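Local coordinates for protein alpha-14 giardin (Giardia lamblia, PDB 3CHJ) that belongs to the annexin family, binds calcium, and may act as a calcium-regulated structural element linking the phospholipid bilayer to the underlying axoneme, at residues V12-V20 / N46-T55; L32-N42 / F71-P81. One frame throughout, in Å; residues are numbered along the deposited sequence.

Interaction 1 (V12-V20 / N46-T55)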
# COMPACT_ATOMS: atom_id res chain seq x y z
N VAL A 12 -10.22 16.80 -22.26
CA VAL A 12 -10.93 16.45 -21.02
C VAL A 12 -12.42 16.17 -21.26
O VAL A 12 -12.97 15.22 -20.70
CB VAL A 12 -10.78 17.55 -19.94
CG1 VAL A 12 -11.43 17.12 -18.64
CG2 VAL A 12 -9.31 17.87 -19.71
N THR A 13 -13.07 17.01 -22.06
CA THR A 13 -14.48 16.82 -22.40
C THR A 13 -14.72 15.42 -23.01
O THR A 13 -15.69 14.74 -22.66
CB THR A 13 -14.97 17.94 -23.36
OG1 THR A 13 -14.68 19.21 -22.78
CG2 THR A 13 -16.48 17.85 -23.58
N ALA A 14 -13.81 15.02 -23.90
CA ALA A 14 -13.82 13.70 -24.52
C ALA A 14 -13.67 12.55 -23.51
O ALA A 14 -14.37 11.53 -23.58
CB ALA A 14 -12.72 13.62 -25.59
N VAL A 15 -12.77 12.72 -22.54
CA VAL A 15 -12.58 11.71 -21.50
C VAL A 15 -13.83 11.60 -20.60
O VAL A 15 -14.23 10.50 -20.22
CB VAL A 15 -11.27 11.92 -20.69
CG1 VAL A 15 -11.15 10.87 -19.58
CG2 VAL A 15 -10.08 11.84 -21.60
N VAL A 16 -14.45 12.74 -20.28
CA VAL A 16 -15.71 12.76 -19.54
C VAL A 16 -16.79 11.93 -20.26
O VAL A 16 -17.48 11.11 -19.64
CB VAL A 16 -16.18 14.21 -19.26
CG1 VAL A 16 -17.63 14.26 -18.77
CG2 VAL A 16 -15.26 14.87 -18.23
N GLN A 17 -16.92 12.13 -21.58
CA GLN A 17 -17.94 11.38 -22.33
C GLN A 17 -17.62 9.88 -22.34
O GLN A 17 -18.54 9.05 -22.31
CB GLN A 17 -18.17 11.96 -23.73
CG GLN A 17 -17.04 11.80 -24.75
CD GLN A 17 -17.17 10.55 -25.63
OE1 GLN A 17 -18.12 10.42 -26.42
NE2 GLN A 17 -16.20 9.64 -25.52
N LYS A 18 -16.34 9.54 -22.32
CA LYS A 18 -15.94 8.13 -22.28
C LYS A 18 -16.35 7.49 -20.94
O LYS A 18 -16.76 6.32 -20.90
CB LYS A 18 -14.43 7.99 -22.49
CG LYS A 18 -14.00 6.57 -22.73
CD LYS A 18 -12.50 6.47 -23.05
CE LYS A 18 -12.12 5.06 -23.46
NZ LYS A 18 -10.63 4.91 -23.54
N VAL A 19 -16.21 8.26 -19.86
CA VAL A 19 -16.64 7.84 -18.53
C VAL A 19 -18.16 7.62 -18.49
O VAL A 19 -18.63 6.57 -18.04
CB VAL A 19 -16.19 8.86 -17.44
CG1 VAL A 19 -16.83 8.55 -16.09
CG2 VAL A 19 -14.65 8.85 -17.33
N VAL A 20 -18.91 8.59 -19.00
CA VAL A 20 -20.36 8.45 -19.13
C VAL A 20 -20.74 7.17 -19.89
O VAL A 20 -21.52 6.35 -19.40
CB VAL A 20 -20.96 9.69 -19.83
CG1 VAL A 20 -22.42 9.44 -20.22
CG2 VAL A 20 -20.86 10.89 -18.92
N ASN A 46 -8.41 16.33 -12.52
CA ASN A 46 -8.99 17.43 -13.29
C ASN A 46 -10.25 16.99 -14.01
O ASN A 46 -11.27 17.69 -14.00
CB ASN A 46 -8.00 18.02 -14.28
CG ASN A 46 -8.61 19.19 -15.06
OD1 ASN A 46 -8.70 19.15 -16.29
ND2 ASN A 46 -9.07 20.22 -14.33
N MET A 47 -10.18 15.81 -14.64
CA MET A 47 -11.31 15.23 -15.34
C MET A 47 -12.49 15.00 -14.39
O MET A 47 -13.64 15.28 -14.75
CB MET A 47 -10.88 13.93 -16.03
CG MET A 47 -11.96 13.26 -16.88
SD MET A 47 -13.03 12.23 -15.88
CE MET A 47 -11.85 10.99 -15.29
N GLN A 48 -12.23 14.49 -13.19
CA GLN A 48 -13.30 14.31 -12.21
C GLN A 48 -14.00 15.63 -11.84
O GLN A 48 -15.24 15.70 -11.77
CB GLN A 48 -12.78 13.61 -10.95
CG GLN A 48 -13.80 13.59 -9.82
CD GLN A 48 -13.59 12.46 -8.85
OE1 GLN A 48 -12.72 11.61 -9.05
NE2 GLN A 48 -14.39 12.44 -7.78
N ARG A 49 -13.20 16.67 -11.63
CA ARG A 49 -13.73 17.99 -11.33
C ARG A 49 -14.57 18.50 -12.51
O ARG A 49 -15.65 19.06 -12.32
CB ARG A 49 -12.59 18.96 -11.01
CG ARG A 49 -12.01 18.80 -9.61
CD ARG A 49 -10.62 19.45 -9.54
NE ARG A 49 -10.05 19.42 -8.19
CZ ARG A 49 -8.90 20.02 -7.86
NH1 ARG A 49 -8.22 20.68 -8.78
NH2 ARG A 49 -8.46 19.95 -6.61
N THR A 50 -14.09 18.26 -13.72
CA THR A 50 -14.74 18.73 -14.95
C THR A 50 -16.05 17.97 -15.22
O THR A 50 -16.99 18.52 -15.80
CB THR A 50 -13.77 18.64 -16.15
OG1 THR A 50 -12.62 19.44 -15.87
CG2 THR A 50 -14.41 19.13 -17.45
N PHE A 51 -16.09 16.70 -14.80
CA PHE A 51 -17.28 15.85 -14.93
C PHE A 51 -18.54 16.54 -14.39
O PHE A 51 -19.58 16.55 -15.05
CB PHE A 51 -17.06 14.52 -14.20
CG PHE A 51 -18.14 13.49 -14.47
CD1 PHE A 51 -17.98 12.57 -15.49
CD2 PHE A 51 -19.29 13.44 -13.68
CE1 PHE A 51 -18.96 11.61 -15.74
CE2 PHE A 51 -20.28 12.49 -13.94
CZ PHE A 51 -20.11 11.58 -14.96
N GLN A 52 -18.43 17.08 -13.18
CA GLN A 52 -19.52 17.81 -12.54
C GLN A 52 -19.93 19.02 -13.38
O GLN A 52 -21.12 19.24 -13.60
CB GLN A 52 -19.13 18.22 -11.11
CG GLN A 52 -19.92 19.41 -10.53
CD GLN A 52 -21.42 19.17 -10.46
OE1 GLN A 52 -21.87 18.02 -10.35
NE2 GLN A 52 -22.20 20.24 -10.53
N ALA A 53 -18.95 19.80 -13.83
CA ALA A 53 -19.22 21.01 -14.61
C ALA A 53 -19.99 20.68 -15.90
O ALA A 53 -20.95 21.37 -16.25
CB ALA A 53 -17.92 21.75 -14.92
N ILE A 54 -19.56 19.61 -16.58
CA ILE A 54 -20.14 19.17 -17.85
C ILE A 54 -21.52 18.49 -17.71
O ILE A 54 -22.45 18.81 -18.45
CB ILE A 54 -19.15 18.28 -18.65
CG1 ILE A 54 -17.99 19.12 -19.18
CG2 ILE A 54 -19.85 17.53 -19.81
CD1 ILE A 54 -16.95 18.34 -19.94
N THR A 55 -21.64 17.58 -16.75
CA THR A 55 -22.84 16.74 -16.61
C THR A 55 -23.83 17.28 -15.57
O THR A 55 -25.00 16.88 -15.55
CB THR A 55 -22.49 15.28 -16.22
OG1 THR A 55 -21.98 15.26 -14.88
CG2 THR A 55 -21.47 14.66 -17.18
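Val16 of helix 12-24 drops into a hollow bounded by Met47, Thr50, Phe51 and Ile54 of helix 41-55, and Met47 returns the fit by settling among Val12, Val15, Val16 and Val19. These reciprocal knobs-into-holes join helix segments that cross at -78°, their axes 9.4 Å apart. The two branches of Val16 divide the work: CG1, anti to the backbone N (chi1 167°), lies 3.7 Å from Phe51 CD1 and meets Ile54 tip to tip, while CG2 rests on Met47. Bent at chi2 and chi3, the Met47 chain curls along the valine ridge, its CG 3.7 Å from Val15 CG1 and its SD 4.0 Å from Val19 CG2. Val16, Val19 and Val20 bring methyls obliquely to the Phe51 ring, which carries Thr55 CG2 over one face. Toward the start of helix 12-24, Val12 CG1 beds against Thr50 CB at 3.7 Å, and Ile54 CD1 lies against Thr13. The hydroxyls of Thr50 and Thr55 bond back to Asn46 O and Phe51 O in their own helix. No hydrogen bond crosses the contact; it is held by shape and by the burial of hydrocarbon and thioether surface.

Interaction 2 (L32-N42 / F71-P81)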
# COMPACT_ATOMS: atom_id res chain seq x y z
N LEU A 32 -13.21 2.64 -17.69
CA LEU A 32 -12.88 3.40 -16.49
C LEU A 32 -11.48 3.07 -16.01
O LEU A 32 -10.80 3.96 -15.48
CB LEU A 32 -13.88 3.12 -15.36
CG LEU A 32 -15.35 3.46 -15.68
CD1 LEU A 32 -16.24 3.00 -14.55
CD2 LEU A 32 -15.51 4.95 -15.93
N ILE A 33 -11.08 1.81 -16.18
CA ILE A 33 -9.76 1.33 -15.75
C ILE A 33 -8.69 1.70 -16.78
O ILE A 33 -7.59 2.13 -16.41
CB ILE A 33 -9.79 -0.18 -15.50
CG1 ILE A 33 -10.81 -0.55 -14.42
CG2 ILE A 33 -8.40 -0.68 -15.14
CD1 ILE A 33 -10.62 0.13 -13.04
N GLU A 34 -9.02 1.57 -18.07
CA GLU A 34 -8.13 2.05 -19.12
C GLU A 34 -7.78 3.53 -18.95
O GLU A 34 -6.61 3.93 -19.06
CB GLU A 34 -8.69 1.72 -20.51
CG GLU A 34 -8.79 0.21 -20.79
CD GLU A 34 -7.43 -0.50 -20.97
OE1 GLU A 34 -7.43 -1.62 -21.55
OE2 GLU A 34 -6.37 0.01 -20.54
N ILE A 35 -8.79 4.34 -18.63
CA ILE A 35 -8.57 5.75 -18.39
C ILE A 35 -7.58 5.94 -17.21
O ILE A 35 -6.63 6.72 -17.29
CB ILE A 35 -9.92 6.47 -18.17
CG1 ILE A 35 -10.70 6.56 -19.50
CG2 ILE A 35 -9.72 7.86 -17.64
CD1 ILE A 35 -12.19 6.93 -19.32
N ALA A 36 -7.76 5.18 -16.13
CA ALA A 36 -6.85 5.29 -14.99
C ALA A 36 -5.42 4.94 -15.33
O ALA A 36 -4.49 5.54 -14.78
CB ALA A 36 -7.34 4.43 -13.81
N ARG A 37 -5.24 3.97 -16.22
CA ARG A 37 -3.91 3.49 -16.62
C ARG A 37 -3.23 4.41 -17.63
O ARG A 37 -2.01 4.35 -17.80
CB ARG A 37 -4.01 2.11 -17.22
CG ARG A 37 -4.45 1.04 -16.28
CD ARG A 37 -4.67 -0.23 -17.06
NE ARG A 37 -3.44 -1.00 -17.27
CZ ARG A 37 -3.10 -1.62 -18.41
NH1 ARG A 37 -3.86 -1.50 -19.50
NH2 ARG A 37 -1.98 -2.32 -18.47
N SER A 38 -4.04 5.22 -18.34
CA SER A 38 -3.57 5.99 -19.51
C SER A 38 -3.12 7.41 -19.21
O SER A 38 -2.43 8.03 -20.02
CB SER A 38 -4.67 6.05 -20.58
OG SER A 38 -4.91 4.77 -21.11
N TYR A 39 -3.54 7.96 -18.06
CA TYR A 39 -3.30 9.37 -17.73
C TYR A 39 -2.72 9.52 -16.32
O TYR A 39 -2.98 8.68 -15.45
CB TYR A 39 -4.60 10.18 -17.82
CG TYR A 39 -5.24 10.17 -19.18
CD1 TYR A 39 -4.79 11.02 -20.20
CD2 TYR A 39 -6.31 9.31 -19.45
CE1 TYR A 39 -5.39 11.00 -21.45
CE2 TYR A 39 -6.91 9.29 -20.71
CZ TYR A 39 -6.44 10.14 -21.70
OH TYR A 39 -7.06 10.09 -22.94
N PRO A 40 -1.94 10.59 -16.09
CA PRO A 40 -1.41 10.84 -14.75
C PRO A 40 -2.52 11.25 -13.77
O PRO A 40 -3.53 11.81 -14.19
CB PRO A 40 -0.42 12.00 -14.96
CG PRO A 40 -0.84 12.65 -16.21
CD PRO A 40 -1.47 11.60 -17.07
N PRO A 41 -2.35 10.96 -12.47
CA PRO A 41 -3.38 11.25 -11.47
C PRO A 41 -3.88 12.69 -11.43
O PRO A 41 -5.07 12.91 -11.17
CB PRO A 41 -2.68 10.89 -10.15
CG PRO A 41 -1.79 9.77 -10.55
CD PRO A 41 -1.22 10.22 -11.87
N ASN A 42 -3.02 13.67 -11.70
CA ASN A 42 -3.47 15.05 -11.66
C ASN A 42 -4.47 15.36 -12.75
O ASN A 42 -5.40 16.13 -12.54
CB ASN A 42 -2.29 16.04 -11.68
CG ASN A 42 -1.54 16.08 -10.35
OD1 ASN A 42 -2.14 16.04 -9.26
ND2 ASN A 42 -0.22 16.16 -10.43
N PHE A 71 -16.29 -1.85 -6.90
CA PHE A 71 -15.78 -1.25 -8.13
C PHE A 71 -15.86 0.29 -8.09
O PHE A 71 -14.91 0.98 -8.53
CB PHE A 71 -16.53 -1.87 -9.32
CG PHE A 71 -15.99 -1.52 -10.68
CD1 PHE A 71 -14.62 -1.40 -10.91
CD2 PHE A 71 -16.86 -1.35 -11.75
CE1 PHE A 71 -14.13 -1.09 -12.18
CE2 PHE A 71 -16.38 -1.02 -13.01
CZ PHE A 71 -15.01 -0.90 -13.23
N GLU A 72 -16.96 0.85 -7.58
CA GLU A 72 -17.09 2.32 -7.45
C GLU A 72 -15.97 2.88 -6.56
O GLU A 72 -15.33 3.89 -6.90
CB GLU A 72 -18.44 2.74 -6.86
CG GLU A 72 -18.50 4.23 -6.69
CD GLU A 72 -19.66 4.77 -5.90
OE1 GLU A 72 -20.54 3.99 -5.47
OE2 GLU A 72 -19.68 6.01 -5.70
N SER A 73 -15.75 2.20 -5.44
CA SER A 73 -14.73 2.63 -4.48
C SER A 73 -13.35 2.60 -5.12
O SER A 73 -12.56 3.54 -4.98
CB SER A 73 -14.78 1.73 -3.27
OG SER A 73 -16.00 1.99 -2.57
N LEU A 74 -13.09 1.53 -5.86
CA LEU A 74 -11.83 1.41 -6.57
C LEU A 74 -11.62 2.55 -7.56
O LEU A 74 -10.58 3.22 -7.51
CB LEU A 74 -11.78 0.05 -7.30
CG LEU A 74 -10.57 -0.19 -8.21
CD1 LEU A 74 -9.27 -0.25 -7.33
CD2 LEU A 74 -10.78 -1.49 -8.95
N VAL A 75 -12.60 2.78 -8.43
CA VAL A 75 -12.48 3.85 -9.44
C VAL A 75 -12.23 5.21 -8.79
O VAL A 75 -11.37 5.97 -9.23
CB VAL A 75 -13.73 3.88 -10.37
CG1 VAL A 75 -13.75 5.11 -11.25
CG2 VAL A 75 -13.76 2.62 -11.23
N LEU A 76 -12.97 5.53 -7.73
CA LEU A 76 -12.77 6.83 -7.05
C LEU A 76 -11.36 6.96 -6.50
O LEU A 76 -10.78 8.05 -6.56
CB LEU A 76 -13.82 7.04 -5.96
CG LEU A 76 -15.23 7.22 -6.53
CD1 LEU A 76 -16.26 7.23 -5.40
CD2 LEU A 76 -15.37 8.47 -7.39
N MET A 77 -10.79 5.86 -6.02
CA MET A 77 -9.42 5.88 -5.48
C MET A 77 -8.42 6.16 -6.60
O MET A 77 -7.36 6.76 -6.37
CB MET A 77 -9.07 4.56 -4.82
CG MET A 77 -9.76 4.27 -3.49
SD MET A 77 -8.94 2.82 -2.75
CE MET A 77 -10.11 2.37 -1.44
N LEU A 78 -8.75 5.70 -7.80
CA LEU A 78 -7.81 5.80 -8.92
C LEU A 78 -7.72 7.19 -9.46
O LEU A 78 -6.68 7.55 -10.05
CB LEU A 78 -8.20 4.84 -10.04
CG LEU A 78 -8.18 3.35 -9.71
CD1 LEU A 78 -8.80 2.57 -10.86
CD2 LEU A 78 -6.75 2.87 -9.40
N TYR A 79 -8.76 8.00 -9.29
CA TYR A 79 -8.79 9.30 -9.97
C TYR A 79 -8.29 10.43 -9.04
O TYR A 79 -8.57 11.60 -9.25
CB TYR A 79 -10.19 9.60 -10.55
CG TYR A 79 -10.68 8.68 -11.66
CD1 TYR A 79 -9.85 7.75 -12.30
CD2 TYR A 79 -11.99 8.77 -12.11
CE1 TYR A 79 -10.32 6.93 -13.32
CE2 TYR A 79 -12.48 7.95 -13.12
CZ TYR A 79 -11.64 7.04 -13.74
OH TYR A 79 -12.14 6.23 -14.75
N LYS A 80 -7.54 10.04 -8.01
CA LYS A 80 -7.07 10.97 -6.98
C LYS A 80 -5.56 11.08 -7.07
O LYS A 80 -4.89 10.10 -7.35
CB LYS A 80 -7.40 10.42 -5.58
CG LYS A 80 -8.79 10.68 -5.15
CD LYS A 80 -9.14 9.92 -3.91
CE LYS A 80 -10.64 9.93 -3.76
NZ LYS A 80 -11.20 11.32 -3.73
N PRO A 81 -5.01 12.27 -6.75
CA PRO A 81 -3.58 12.28 -6.52
C PRO A 81 -3.20 11.36 -5.33
O PRO A 81 -3.96 11.25 -4.37
CB PRO A 81 -3.30 13.74 -6.14
CG PRO A 81 -4.46 14.50 -6.69
CD PRO A 81 -5.63 13.59 -6.56
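Ala36 and Leu78 meet where two helices of the all-helical annexin fold, 31-38 and 69-78, run side by side in nearly the same direction, their segments inclined by 22° with axes 10.3 Å apart. Apolar packing makes most of the contact. Ile33 CD1 is its busiest methyl, 3.7 Å from Leu78 CD1 and also at the edge of the Phe71 ring, close to the ring plane, at CE1. Leu78 CD1 touches the methyl of Ala36 as well, so the small alanine and the long isoleucine share one leucine tip. Leu32 crosses Val75 at about a right angle, and its CD1 approaches the Phe71 ring obliquely. Ile33 also packs on helix 301-310.

Beyond the helix ends the contact continues through prolines. Pro40 and Pro81 occupy N-cap positions of the helices that follow, and Pro41 CB packs on Lys80 O at 3.7 Å and on Pro81 CA. Asn42 lays OD1 against Pro81 CG, 3.8 Å away.

Within segment 32-42 Arg37 NH1 forms a salt bridge with Glu34 OE2; its NH2 bonds to Glu312 O, outside both segments.

One hydrogen bond joins the two segments, and Tyr79 donates it. Its CB points away from helix 31-38, but with CG anti to the carbonyl carbon (chi1 -64°) the ring comes back across the gap. Ala36 CB lies at the ring edge, in plane, and Val75 O sits above one face, offset toward the rim. The hydroxyl of this buried tyrosine reaches a helix carbonyl that Ala36 N uses only weakly: Tyr79 OH lies 2.7 Å from Leu32 O, in the carbonyl plane and on a lone pair, with a C=O...donor angle of 116°.

How the interactions relate
The segments alternate along the chain, 12-20, 32-42, 46-55 and 71-81, so interactions 1 and 2 interlock rather than follow one another; their centres are 13 Å apart. Helix 41-55 serves both, giving its first residues to interaction 2 and its later turns to interaction 1. The two also touch directly, Val19 packing on Ile35 and Gln48 on Tyr79. Interaction 2 is the more buried, its centre about 16 Å from the centre of the chain, against about 28 Å for that of interaction 1. Together they join helices 12-24, 31-38, 41-55 and 69-78. Neither includes the calcium-site residues Ala175, Thr178, Gly180, Glu185 and Glu224; both are packing contacts within the helical fold.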